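Local coordinates for protein beta-hexosaminidase LpqI (Mycobacterium tuberculosis H37Rv, PDB 6GFV) that removes terminal beta-1,4-linked N-acetylglucosamine from peptidoglycan fragments as a family 3 glycoside hydrolase, taking part in mycobacterial cell-wall recycling, at residues V79-E82 against V86-L89; D208-Y213 against T254-P259; G281-V286 against L309-Q314. All coordinates share one frame; numbering follows the deposited sequence.

Contact 1 (V79-E82 against V86-L89)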
loop_
_atom_site.group_PDB
_atom_site.type_symbol
_atom_site.label_atom_id
_atom_site.label_comp_id
_atom_site.label_asym_id
_atom_site.label_seq_id
_atom_site.Cartn_x
_atom_site.Cartn_y
_atom_site.Cartn_z
ATOM N N VAL A 79 7.073 4.279 -1.062
ATOM C CA VAL A 79 8.079 3.786 -2.008
ATOM C C VAL A 79 8.047 2.256 -2.067
ATOM O O VAL A 79 7.667 1.606 -1.094
ATOM C CB VAL A 79 9.500 4.276 -1.597
ATOM C CG1 VAL A 79 9.879 3.717 -0.242
ATOM C CG2 VAL A 79 10.576 3.951 -2.665
ATOM N N ASP A 80 8.464 1.691 -3.199
ATOM C CA ASP A 80 8.693 0.253 -3.341
ATOM C C ASP A 80 10.105 -0.155 -2.961
ATOM O O ASP A 80 11.002 -0.103 -3.794
ATOM C CB ASP A 80 8.442 -0.196 -4.784
ATOM C CG ASP A 80 6.971 -0.202 -5.159
ATOM O OD1 ASP A 80 6.129 -0.544 -4.312
ATOM O OD2 ASP A 80 6.657 0.149 -6.309
ATOM N N GLU A 81 10.315 -0.592 -1.729
ATOM C CA GLU A 81 11.658 -0.989 -1.321
ATOM C C GLU A 81 11.700 -2.378 -0.700
ATOM O O GLU A 81 11.642 -2.530 0.520
ATOM C CB GLU A 81 12.247 0.034 -0.341
ATOM C CG GLU A 81 13.321 0.913 -0.963
ATOM C CD GLU A 81 14.544 0.131 -1.428
ATOM O OE1 GLU A 81 14.788 -0.979 -0.909
ATOM O OE2 GLU A 81 15.268 0.626 -2.320
ATOM N N GLU A 82 11.803 -3.387 -1.559
ATOM C CA GLU A 82 11.838 -4.777 -1.133
ATOM C C GLU A 82 13.274 -5.276 -1.029
ATOM O O GLU A 82 13.560 -6.204 -0.272
ATOM C CB GLU A 82 11.066 -5.677 -2.109
ATOM C CG GLU A 82 9.673 -5.181 -2.498
ATOM C CD GLU A 82 9.042 -6.022 -3.577
ATOM O OE1 GLU A 82 9.516 -7.149 -3.821
ATOM O OE2 GLU A 82 8.086 -5.538 -4.199
ATOM N N VAL A 86 13.594 -5.204 -6.767
ATOM C CA VAL A 86 12.707 -4.062 -6.549
ATOM C C VAL A 86 13.250 -3.152 -5.443
ATOM O O VAL A 86 12.855 -3.242 -4.284
ATOM C CB VAL A 86 11.266 -4.516 -6.200
ATOM C CG1 VAL A 86 10.359 -3.319 -6.061
ATOM C CG2 VAL A 86 10.740 -5.437 -7.285
ATOM N N SER A 87 14.166 -2.265 -5.810
ATOM C CA SER A 87 14.791 -1.421 -4.803
ATOM C C SER A 87 14.998 -0.006 -5.327
ATOM O O SER A 87 16.081 0.344 -5.755
ATOM C CB SER A 87 16.109 -2.046 -4.351
ATOM O OG SER A 87 16.912 -1.124 -3.645
ATOM N N ARG A 88 13.937 0.796 -5.293
ATOM C CA ARG A 88 13.963 2.163 -5.831
ATOM C C ARG A 88 15.096 3.044 -5.285
ATOM O O ARG A 88 15.671 3.849 -6.014
ATOM C CB ARG A 88 12.628 2.861 -5.568
ATOM C CG ARG A 88 12.524 4.225 -6.225
ATOM C CD ARG A 88 12.564 4.074 -7.732
ATOM N NE ARG A 88 12.747 5.319 -8.474
ATOM C CZ ARG A 88 13.928 5.768 -8.894
ATOM N NH1 ARG A 88 15.035 5.091 -8.616
ATOM N NH2 ARG A 88 13.998 6.898 -9.583
ATOM N N LEU A 89 15.428 2.873 -4.012
ATOM C CA LEU A 89 16.374 3.759 -3.341
ATOM C C LEU A 89 17.766 3.149 -3.209
ATOM O O LEU A 89 18.550 3.552 -2.351
ATOM C CB LEU A 89 15.842 4.137 -1.953
ATOM C CG LEU A 89 14.467 4.813 -1.893
ATOM C CD1 LEU A 89 14.067 5.147 -0.446
ATOM C CD2 LEU A 89 14.432 6.065 -2.771
#

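Contact 2 (D208-Y213 against T254-P259)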
loop_
_atom_site.group_PDB
_atom_site.type_symbol
_atom_site.label_atom_id
_atom_site.label_comp_id
_atom_site.label_asym_id
_atom_site.label_seq_id
_atom_site.Cartn_x
_atom_site.Cartn_y
_atom_site.Cartn_z
ATOM N N ASP A 208 -3.000 -22.365 2.621
ATOM C CA ASP A 208 -1.647 -22.158 2.117
ATOM C C ASP A 208 -1.299 -20.666 2.031
ATOM O O ASP A 208 -0.699 -20.113 2.940
ATOM C CB ASP A 208 -1.502 -22.829 0.743
ATOM C CG ASP A 208 -0.052 -22.978 0.301
ATOM O OD1 ASP A 208 0.835 -22.387 0.923
ATOM O OD2 ASP A 208 0.204 -23.681 -0.688
ATOM N N ASP A 209 -1.721 -20.009 0.958
ATOM C CA ASP A 209 -1.279 -18.636 0.687
ATOM C C ASP A 209 -1.682 -17.644 1.779
ATOM O O ASP A 209 -0.982 -16.685 2.019
ATOM C CB ASP A 209 -1.819 -18.162 -0.668
ATOM C CG ASP A 209 -1.416 -19.089 -1.812
ATOM O OD1 ASP A 209 -1.722 -20.300 -1.735
ATOM O OD2 ASP A 209 -0.801 -18.612 -2.786
ATOM N N LEU A 210 -2.805 -17.907 2.450
ATOM C CA LEU A 210 -3.357 -16.981 3.433
ATOM C C LEU A 210 -2.834 -17.207 4.847
ATOM O O LEU A 210 -3.041 -16.378 5.718
ATOM C CB LEU A 210 -4.889 -17.072 3.420
ATOM C CG LEU A 210 -5.542 -16.358 2.228
ATOM C CD1 LEU A 210 -7.036 -16.691 2.037
ATOM C CD2 LEU A 210 -5.330 -14.857 2.362
ATOM N N VAL A 211 -2.160 -18.331 5.074
ATOM C CA VAL A 211 -1.669 -18.681 6.411
ATOM C C VAL A 211 -0.700 -17.636 7.064
ATOM O O VAL A 211 -0.853 -17.333 8.240
ATOM C CB VAL A 211 -0.998 -20.076 6.386
ATOM C CG1 VAL A 211 -0.272 -20.362 7.694
ATOM C CG2 VAL A 211 -2.055 -21.161 6.097
ATOM N N PRO A 212 0.272 -17.081 6.305
ATOM C CA PRO A 212 1.084 -16.004 6.895
ATOM C C PRO A 212 0.263 -14.836 7.444
ATOM O O PRO A 212 0.594 -14.334 8.502
ATOM C CB PRO A 212 1.960 -15.548 5.723
ATOM C CG PRO A 212 2.126 -16.770 4.922
ATOM C CD PRO A 212 0.764 -17.430 4.964
ATOM N N TYR A 213 -0.800 -14.439 6.763
ATOM C CA TYR A 213 -1.589 -13.307 7.233
ATOM C C TYR A 213 -2.214 -13.537 8.619
ATOM O O TYR A 213 -2.354 -12.586 9.368
ATOM C CB TYR A 213 -2.695 -12.948 6.225
ATOM C CG TYR A 213 -2.196 -12.340 4.916
ATOM C CD1 TYR A 213 -1.995 -10.973 4.780
ATOM C CD2 TYR A 213 -1.942 -13.138 3.820
ATOM C CE1 TYR A 213 -1.543 -10.426 3.584
ATOM C CE2 TYR A 213 -1.495 -12.600 2.620
ATOM C CZ TYR A 213 -1.305 -11.251 2.507
ATOM O OH TYR A 213 -0.852 -10.758 1.309
ATOM N N THR A 254 -12.350 -14.330 10.173
ATOM C CA THR A 254 -12.909 -15.642 10.507
ATOM C C THR A 254 -12.781 -16.681 9.393
ATOM O O THR A 254 -12.336 -17.791 9.628
ATOM C CB THR A 254 -14.405 -15.515 10.870
ATOM O OG1 THR A 254 -14.565 -14.572 11.933
ATOM C CG2 THR A 254 -14.992 -16.869 11.277
ATOM N N GLY A 255 -13.147 -16.299 8.179
ATOM C CA GLY A 255 -13.154 -17.219 7.057
ATOM C C GLY A 255 -11.822 -17.838 6.649
ATOM O O GLY A 255 -11.813 -18.835 5.945
ATOM N N TYR A 256 -10.698 -17.257 7.051
ATOM C CA TYR A 256 -9.417 -17.913 6.771
ATOM C C TYR A 256 -8.590 -18.143 8.045
ATOM O O TYR A 256 -7.385 -18.343 7.981
ATOM C CB TYR A 256 -8.613 -17.128 5.717
ATOM C CG TYR A 256 -7.972 -15.819 6.147
ATOM C CD1 TYR A 256 -8.671 -14.630 6.098
ATOM C CD2 TYR A 256 -6.641 -15.778 6.552
ATOM C CE1 TYR A 256 -8.078 -13.437 6.472
ATOM C CE2 TYR A 256 -6.037 -14.590 6.933
ATOM C CZ TYR A 256 -6.758 -13.424 6.889
ATOM O OH TYR A 256 -6.157 -12.248 7.269
ATOM N N GLY A 257 -9.265 -18.141 9.195
ATOM C CA GLY A 257 -8.639 -18.424 10.476
ATOM C C GLY A 257 -7.855 -17.294 11.138
ATOM O O GLY A 257 -6.935 -17.550 11.903
ATOM N N ALA A 258 -8.242 -16.052 10.869
ATOM C CA ALA A 258 -7.549 -14.878 11.378
ATOM C C ALA A 258 -8.455 -13.996 12.228
ATOM O O ALA A 258 -9.660 -13.991 12.048
ATOM C CB ALA A 258 -6.996 -14.067 10.220
ATOM N N PRO A 259 -7.868 -13.233 13.155
ATOM C CA PRO A 259 -8.630 -12.184 13.834
ATOM C C PRO A 259 -9.010 -11.085 12.837
ATOM O O PRO A 259 -8.500 -11.094 11.736
ATOM C CB PRO A 259 -7.659 -11.681 14.902
ATOM C CG PRO A 259 -6.362 -12.144 14.487
ATOM C CD PRO A 259 -6.517 -13.376 13.706
#

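Contact 3 (G281-V286 against L309-Q314)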
loop_
_atom_site.group_PDB
_atom_site.type_symbol
_atom_site.label_atom_id
_atom_site.label_comp_id
_atom_site.label_asym_id
_atom_site.label_seq_id
_atom_site.Cartn_x
_atom_site.Cartn_y
_atom_site.Cartn_z
ATOM N N GLY A 281 -10.921 3.037 -16.711
ATOM C CA GLY A 281 -10.175 4.284 -16.664
ATOM C C GLY A 281 -9.894 4.657 -15.218
ATOM O O GLY A 281 -10.513 4.107 -14.315
ATOM N N VAL A 282 -8.986 5.603 -14.978
ATOM C CA VAL A 282 -8.492 5.814 -13.616
ATOM C C VAL A 282 -9.567 6.263 -12.626
ATOM O O VAL A 282 -9.679 5.687 -11.546
ATOM C CB VAL A 282 -7.329 6.823 -13.569
ATOM C CG1 VAL A 282 -6.982 7.162 -12.115
ATOM C CG2 VAL A 282 -6.111 6.236 -14.250
ATOM N N SER A 283 -10.372 7.260 -12.972
ATOM C CA SER A 283 -11.364 7.724 -12.000
ATOM C C SER A 283 -12.449 6.672 -11.665
ATOM O O SER A 283 -13.016 6.686 -10.568
ATOM C CB SER A 283 -12.012 9.022 -12.482
ATOM O OG SER A 283 -12.734 8.822 -13.672
ATOM N N GLU A 284 -12.727 5.760 -12.593
ATOM C CA GLU A 284 -13.670 4.679 -12.320
ATOM C C GLU A 284 -13.031 3.608 -11.438
ATOM O O GLU A 284 -13.702 2.982 -10.608
ATOM C CB GLU A 284 -14.182 4.047 -13.615
ATOM C CG GLU A 284 -15.032 4.989 -14.482
ATOM C CD GLU A 284 -16.312 5.485 -13.800
ATOM O OE1 GLU A 284 -16.874 4.767 -12.946
ATOM O OE2 GLU A 284 -16.767 6.602 -14.135
ATOM N N ALA A 285 -11.738 3.389 -11.622
ATOM C CA ALA A 285 -11.031 2.408 -10.815
ATOM C C ALA A 285 -10.938 2.875 -9.362
ATOM O O ALA A 285 -11.126 2.087 -8.440
ATOM C CB ALA A 285 -9.661 2.137 -11.384
ATOM N N VAL A 286 -10.661 4.164 -9.171
ATOM C CA VAL A 286 -10.561 4.734 -7.840
ATOM C C VAL A 286 -11.894 4.598 -7.108
ATOM O O VAL A 286 -11.926 4.178 -5.953
ATOM C CB VAL A 286 -10.116 6.223 -7.886
ATOM C CG1 VAL A 286 -10.333 6.899 -6.537
ATOM C CG2 VAL A 286 -8.669 6.326 -8.304
ATOM N N LEU A 309 -11.270 13.452 -8.410
ATOM C CA LEU A 309 -11.978 14.125 -7.329
ATOM C C LEU A 309 -13.340 14.627 -7.769
ATOM O O LEU A 309 -14.264 14.685 -6.976
ATOM C CB LEU A 309 -11.173 15.304 -6.780
ATOM C CG LEU A 309 -9.910 15.062 -5.960
ATOM C CD1 LEU A 309 -9.160 16.374 -5.741
ATOM C CD2 LEU A 309 -10.240 14.394 -4.629
ATOM N N ASP A 310 -13.455 15.030 -9.025
ATOM C CA ASP A 310 -14.753 15.426 -9.546
ATOM C C ASP A 310 -15.698 14.234 -9.548
ATOM O O ASP A 310 -16.825 14.344 -9.072
ATOM C CB ASP A 310 -14.623 16.009 -10.947
ATOM C CG ASP A 310 -14.127 17.463 -10.942
ATOM O OD1 ASP A 310 -14.114 18.107 -9.872
ATOM O OD2 ASP A 310 -13.759 17.966 -12.019
ATOM N N ARG A 311 -15.232 13.100 -10.072
ATOM C CA ARG A 311 -16.036 11.875 -10.144
ATOM C C ARG A 311 -16.430 11.357 -8.761
ATOM O O ARG A 311 -17.557 10.897 -8.556
ATOM C CB ARG A 311 -15.280 10.791 -10.909
ATOM C CG ARG A 311 -16.023 9.470 -11.032
ATOM C CD ARG A 311 -17.237 9.621 -11.928
ATOM N NE ARG A 311 -18.000 8.388 -12.063
ATOM C CZ ARG A 311 -19.037 8.054 -11.293
ATOM N NH1 ARG A 311 -19.437 8.845 -10.314
ATOM N NH2 ARG A 311 -19.670 6.919 -11.493
ATOM N N LEU A 312 -15.512 11.434 -7.808
ATOM C CA LEU A 312 -15.814 11.014 -6.443
ATOM C C LEU A 312 -16.832 11.928 -5.761
ATOM O O LEU A 312 -17.654 11.460 -4.981
ATOM C CB LEU A 312 -14.541 10.945 -5.603
ATOM C CG LEU A 312 -13.549 9.847 -5.973
ATOM C CD1 LEU A 312 -12.315 9.907 -5.076
ATOM C CD2 LEU A 312 -14.184 8.477 -5.898
ATOM N N GLU A 313 -16.774 13.226 -6.030
ATOM C CA GLU A 313 -17.782 14.121 -5.488
ATOM C C GLU A 313 -19.143 13.808 -6.108
ATOM O O GLU A 313 -20.161 13.857 -5.425
ATOM C CB GLU A 313 -17.403 15.587 -5.718
ATOM C CG GLU A 313 -16.392 16.119 -4.716
ATOM C CD GLU A 313 -16.178 17.616 -4.832
ATOM O OE1 GLU A 313 -15.317 18.049 -5.624
ATOM O OE2 GLU A 313 -16.878 18.368 -4.126
ATOM N N GLN A 314 -19.160 13.471 -7.395
ATOM C CA GLN A 314 -20.393 13.021 -8.046
ATOM C C GLN A 314 -20.983 11.805 -7.343
ATOM O O GLN A 314 -22.179 11.756 -7.082
ATOM C CB GLN A 314 -20.151 12.674 -9.509
ATOM C CG GLN A 314 -19.813 13.848 -10.389
ATOM C CD GLN A 314 -19.385 13.413 -11.772
ATOM O OE1 GLN A 314 -19.634 12.279 -12.181
ATOM N NE2 GLN A 314 -18.741 14.314 -12.504
#

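Contact 1 (V79-E82 against V86-L89)
Two torsions bring Glu-81 and Ser-87 together: the serine holds OG opposite its own backbone N (chi1 165°), while the glutamate folds at its second torsion (chi2 -63°) and brings its carboxylate back over the neighbouring chain. Ser-87 OG then gives a 2.7 Å hydrogen bond to Glu-81 OE2, on the syn side and 17° out of the carboxylate plane. The same oxygen spends its anti lone pair on the backbone, Leu-89 N lying 2.8 Å from Glu-81 OE2. The pair sits where Glu-81 and Ser-87 face each other as a non-hydrogen-bonded antiparallel pair, and one residue on, Glu-82 N donates to Val-86 O at 2.9 Å. Beside this bond, Val-86 lies against the carboxylate end of Glu-82, its CG1 3.7 Å from Glu-82 OE2, and that acid pairs with Lys-180 and Arg-150. Val-79 CG2 meets Arg-88 CB at 3.7 Å, the two side chains crossing at about a right angle. Beyond CB the arginine runs out of the hairpin, and its NE bonds to Gly-51 O. With two donors on OE2 and Arg-119 bridged to OE1, the buried Glu-81 is probably kept ionised, and its hold on the returning arm at Ser-87 and Leu-89 lies next to Asp-80 and Arg-88, substrate-binding residues by similarity.

Contact 2 (D208-Y213 against T254-P259)
Leu-210 and Tyr-213 together pack against the Tyr-256 ring, and the chain leads up to them through a tight turn. Asp-208 opens a type I beta turn closed by the bond from Val-211 N to Asp-208 O. Leu-210 is the first residue to reach across: its CB lies 3.8 Å from Tyr-256 CD2, its CD1 4.0 Å from Tyr-256 CB, and CD2 stands over one face of the ring, the two side chains meeting at about a right angle. Its carbonyl joins in, Leu-210 O being 3.7 Å from Tyr-256 CE2. Val-211 and Pro-212 direct their side chains away from the 254-259 loop, and Pro-212 packs on helix 156-172. Tyr-213 comes back to the contact, with CB 3.7 Å from Tyr-256 OH, while its own ring leads off to an edge-to-face meeting with Phe-182. With its CG between backbone N and carbonyl carbon (chi1 73°), Tyr-256 points its ring at the other segment; Ala-258 CB lies 3.3 Å above one face of that Tyr-256 ring, offset toward the rim. Val-206 of helix 202-206 also touches the tyrosine, and Tyr-256 O accepts a bond from Arg-214. In the TIM-barrel domain of this family, it is buried packing that joins the 254-259 loop, between helix 244-252 and strand 265-267, to the N-terminal part of helix 211-216.

Contact 3 (G281-V286 against L309-Q314)
Glu-284 and Arg-311 join two helices by a salt bridge made possible by a bend at the second torsion of each side chain, in opposite senses. The arginine first sends CG opposite its backbone N and then turns, whereas the glutamate sets CG beside its backbone N, folds, and swings its carboxylate toward the partner helix. Arg-311 NE meets Glu-284 OE2 at 3.0 Å, with a nearly straight N-H...O angle of 167°. The oxygen lies in the guanidinium plane, at its edge, yet the nitrogen approaches from well out of the carboxylate plane, on the syn side. The carboxylate and guanidinium planes are turned 54° apart, and one hydrogen bond, from NE to OE2, forms across the pair. Arg-311 NH1 has a second acid in Glu-320. Nearer the backbones, Ser-283 CB packs 4.0 Å from Arg-311 CB. Deeper still, Val-286 CG1 touches Leu-312 CD1 at 3.9 Å, their side chains crossing at about a right angle. Within helices 282-292 and 305-317, the axes of the short segments 282-286 and 309-314 approach to 9.3 Å at a crossing angle of -45°; Val-286 also leans on strand 297-299, and Leu-312 reaches Leu-22 of helix 18-23.

Overall arrangement
Followed from the N terminus, the three contacts lie in series, none nested in or crossing another. Contact 1 closes the shortest loop, a hairpin with three residues between its segments, and joins the two arms of the hairpin near residues inferred to bind substrate. Contact 2 closes a longer excursion of 40 residues, tying the start of helix 211-216 to the loop before strand 265-267. Contact 3 closes 22 residues, which hold strand 297-299, between helices 282-292 and 305-317. Their centres stand about 27 to 32 Å apart and no two touch, so the three join parts of one TIM-barrel domain at separate places.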